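PDB 4MDB: mariner Mos1 transposase from Drosophila mauritiana, which mediates cut-and-paste transposition of the Mos1 element, using a magnesium- or manganese-dependent RNase H-like catalytic domain to cut and join DNA. Local coordinates for residues Lys187-Leu190 / Asp191-Ala195. The protein carries 1 engineered substitution. Residues are numbered along the deposited sequence; the frame is centred on the assembly and turned at random.
Sequences KKWL and DEWFA
Trp-189 and Trp-193 pack one turn apart on helix 183-196, an amphipathic helix lying against the sheet of the RNase H-like catalytic domain. Both indoles point the same way. Each has CG anti to its own backbone N, which carries the two rings along the helix side by side. Their planes are near parallel, at 16°, but slid apart, so overlap is slight. CZ2 of Trp-189 comes 3.7 Å from CD1 of Trp-193. Trp-193 CB sits over the six-membered ring of Trp-189, a CH-pi contact 4.0 Å from the centroid. Phe-180 meets Trp-189 edge-to-face, and helix 162-175 touches both tryptophans.

The tightly packed side is the buried pair Leu-190 and Phe-194. They lie alongside each other, with Leu-190 CB 3.9 Å from Phe-194 CE2. Both reach strands 69-78 and 81-87, and Tyr-85 meets the Phe-194 ring edge-to-face. This places the helix on the sheet, and the side chain of Phe-194 lies about 11 Å from that of the metal ligand Asp-36.

The side turned away from the sheet is loose and exposed. There Lys-188 bends at several torsions to meet the extended Glu-192 in a salt bridge whose hydrogen bond is weak, Lys-188 NZ to Glu-192 OE2 3.3 Å. Asp-191 is exposed on a flank, but its OD1 is hydrogen-bonded to the hydroxyl of Tyr-85. Four i to i+4 backbone bonds join the two turns. The bond from Asp-191 N to Lys-187 O is 2.8 Å long and nearly straight, at 174° about the hydrogen.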
ATOM      1  N   LYS A 187       0.999 -18.475  -3.487  1.00 30.84           N
ATOM      2  CA  LYS A 187      -0.373 -18.093  -3.190  1.00 34.76           C
ATOM      3  C   LYS A 187      -0.890 -18.699  -1.856  1.00 36.56           C
ATOM      4  O   LYS A 187      -1.467 -17.993  -1.004  1.00 33.14           O
ATOM      5  CB  LYS A 187      -1.243 -18.512  -4.379  1.00 42.53           C
ATOM      6  CG  LYS A 187      -2.468 -17.647  -4.646  1.00 50.82           C
ATOM      7  CD  LYS A 187      -2.955 -17.839  -6.087  1.00 59.32           C
ATOM      8  CE  LYS A 187      -4.101 -16.898  -6.490  1.00 63.20           C
ATOM      9  NZ  LYS A 187      -3.632 -15.529  -6.849  1.00 60.88           N
ATOM     10  N   LYS A 188      -0.680 -19.999  -1.644  1.00 31.14           N
ATOM     11  CA  LYS A 188      -1.028 -20.586  -0.360  1.00 33.51           C
ATOM     12  C   LYS A 188      -0.252 -20.010   0.830  1.00 30.17           C
ATOM     13  O   LYS A 188      -0.812 -19.759   1.906  1.00 29.40           O
ATOM     14  CB  LYS A 188      -0.788 -22.104  -0.339  1.00 38.29           C
ATOM     15  CG  LYS A 188      -1.377 -22.735   0.939  1.00 45.57           C
ATOM     16  CD  LYS A 188      -2.881 -22.994   0.752  1.00 52.47           C
ATOM     17  CE  LYS A 188      -3.699 -22.664   1.995  1.00 62.95           C
ATOM     18  NZ  LYS A 188      -3.411 -23.581   3.147  1.00 62.22           N
ATOM     19  N   TRP A 189       1.051 -19.849   0.670  1.00 26.84           N
ATOM     20  CA  TRP A 189       1.821 -19.256   1.745  1.00 24.93           C
ATOM     21  C   TRP A 189       1.228 -17.864   2.082  1.00 23.44           C
ATOM     22  O   TRP A 189       1.001 -17.539   3.262  1.00 23.10           O
ATOM     23  CB  TRP A 189       3.293 -19.135   1.363  1.00 23.44           C
ATOM     24  CG  TRP A 189       4.073 -18.678   2.465  1.00 26.57           C
ATOM     25  CD1 TRP A 189       4.581 -19.427   3.467  1.00 25.41           C
ATOM     26  CD2 TRP A 189       4.442 -17.319   2.747  1.00 24.24           C
ATOM     27  NE1 TRP A 189       5.232 -18.635   4.356  1.00 29.78           N
ATOM     28  CE2 TRP A 189       5.153 -17.330   3.942  1.00 25.81           C
ATOM     29  CE3 TRP A 189       4.188 -16.101   2.130  1.00 25.29           C
ATOM     30  CZ2 TRP A 189       5.658 -16.174   4.514  1.00 26.35           C
ATOM     31  CZ3 TRP A 189       4.682 -14.936   2.743  1.00 23.40           C
ATOM     32  CH2 TRP A 189       5.382 -14.982   3.873  1.00 22.78           C
ATOM     33  N   LEU A 190       0.914 -17.092   1.044  1.00 22.32           N
ATOM     34  CA  LEU A 190       0.342 -15.729   1.332  1.00 22.06           C
ATOM     35  C   LEU A 190      -1.024 -15.800   1.961  1.00 24.08           C
ATOM     36  O   LEU A 190      -1.293 -15.086   2.906  1.00 25.50           O
ATOM     37  CB  LEU A 190       0.310 -14.854   0.078  1.00 21.97           C
ATOM     38  CG  LEU A 190       1.608 -14.455  -0.560  1.00 21.22           C
ATOM     39  CD1 LEU A 190       1.339 -14.042  -1.956  1.00 24.04           C
ATOM     40  CD2 LEU A 190       2.265 -13.325   0.195  1.00 22.95           C
ATOM     41  N   ASP A 191      -1.915 -16.644   1.437  1.00 23.64           N
ATOM     42  CA  ASP A 191      -3.221 -16.864   2.082  1.00 28.13           C
ATOM     43  C   ASP A 191      -3.087 -17.162   3.537  1.00 25.89           C
ATOM     44  O   ASP A 191      -3.730 -16.510   4.363  1.00 25.96           O
ATOM     45  CB  ASP A 191      -4.022 -17.985   1.391  1.00 27.92           C
ATOM     46  CG  ASP A 191      -4.528 -17.577   0.045  1.00 35.62           C
ATOM     47  OD1 ASP A 191      -4.643 -16.346  -0.219  1.00 32.05           O
ATOM     48  OD2 ASP A 191      -4.793 -18.487  -0.785  1.00 38.27           O
ATOM     49  N   GLU A 192      -2.228 -18.100   3.892  1.00 26.58           N
ATOM     50  CA  GLU A 192      -2.049 -18.469   5.302  1.00 26.91           C
ATOM     51  C   GLU A 192      -1.423 -17.356   6.158  1.00 23.65           C
ATOM     52  O   GLU A 192      -1.813 -17.138   7.289  1.00 23.01           O
ATOM     53  CB  GLU A 192      -1.175 -19.722   5.508  1.00 32.11           C
ATOM     54  CG  GLU A 192      -1.716 -21.056   5.039  1.00 40.29           C
ATOM     55  CD  GLU A 192      -0.758 -22.198   5.383  1.00 42.76           C
ATOM     56  OE1 GLU A 192      -0.312 -22.277   6.561  1.00 46.91           O
ATOM     57  OE2 GLU A 192      -0.443 -23.013   4.478  1.00 56.09           O
ATOM     58  N   TRP A 193      -0.444 -16.678   5.578  1.00 23.99           N
ATOM     59  CA  TRP A 193       0.361 -15.717   6.288  1.00 22.55           C
ATOM     60  C   TRP A 193      -0.542 -14.517   6.544  1.00 18.95           C
ATOM     61  O   TRP A 193      -0.601 -14.004   7.649  1.00 19.94           O
ATOM     62  CB  TRP A 193       1.620 -15.313   5.458  1.00 22.93           C
ATOM     63  CG  TRP A 193       2.566 -14.369   6.233  1.00 22.66           C
ATOM     64  CD1 TRP A 193       3.540 -14.719   7.153  1.00 22.17           C
ATOM     65  CD2 TRP A 193       2.564 -12.928   6.204  1.00 21.48           C
ATOM     66  NE1 TRP A 193       4.111 -13.593   7.680  1.00 22.23           N
ATOM     67  CE2 TRP A 193       3.525 -12.486   7.126  1.00 22.08           C
ATOM     68  CE3 TRP A 193       1.806 -11.984   5.521  1.00 23.50           C
ATOM     69  CZ2 TRP A 193       3.815 -11.115   7.319  1.00 21.11           C
ATOM     70  CZ3 TRP A 193       2.048 -10.624   5.781  1.00 23.22           C
ATOM     71  CH2 TRP A 193       3.057 -10.231   6.624  1.00 21.79           C
ATOM     72  N   PHE A 194      -1.260 -14.093   5.531  1.00 20.91           N
ATOM     73  CA  PHE A 194      -2.195 -12.949   5.732  1.00 20.13           C
ATOM     74  C   PHE A 194      -3.239 -13.241   6.820  1.00 24.11           C
ATOM     75  O   PHE A 194      -3.569 -12.417   7.675  1.00 20.81           O
ATOM     76  CB  PHE A 194      -2.898 -12.545   4.428  1.00 20.04           C
ATOM     77  CG  PHE A 194      -2.009 -11.862   3.391  1.00 18.64           C
ATOM     78  CD1 PHE A 194      -1.068 -10.890   3.756  1.00 17.60           C
ATOM     79  CD2 PHE A 194      -2.204 -12.109   2.055  1.00 19.72           C
ATOM     80  CE1 PHE A 194      -0.310 -10.268   2.779  1.00 18.67           C
ATOM     81  CE2 PHE A 194      -1.427 -11.494   1.061  1.00 18.65           C
ATOM     82  CZ  PHE A 194      -0.501 -10.569   1.430  1.00 16.51           C
ATOM     83  N   ALA A 195      -3.711 -14.480   6.834  1.00 24.51           N
ATOM     84  CA  ALA A 195      -4.887 -14.824   7.639  1.00 27.09           C
ATOM     85  C   ALA A 195      -4.484 -15.082   9.065  1.00 27.47           C
ATOM     86  O   ALA A 195      -5.275 -14.897  10.005  1.00 29.64           O
ATOM     87  CB  ALA A 195      -5.518 -16.059   7.038  1.00 28.30           C
TER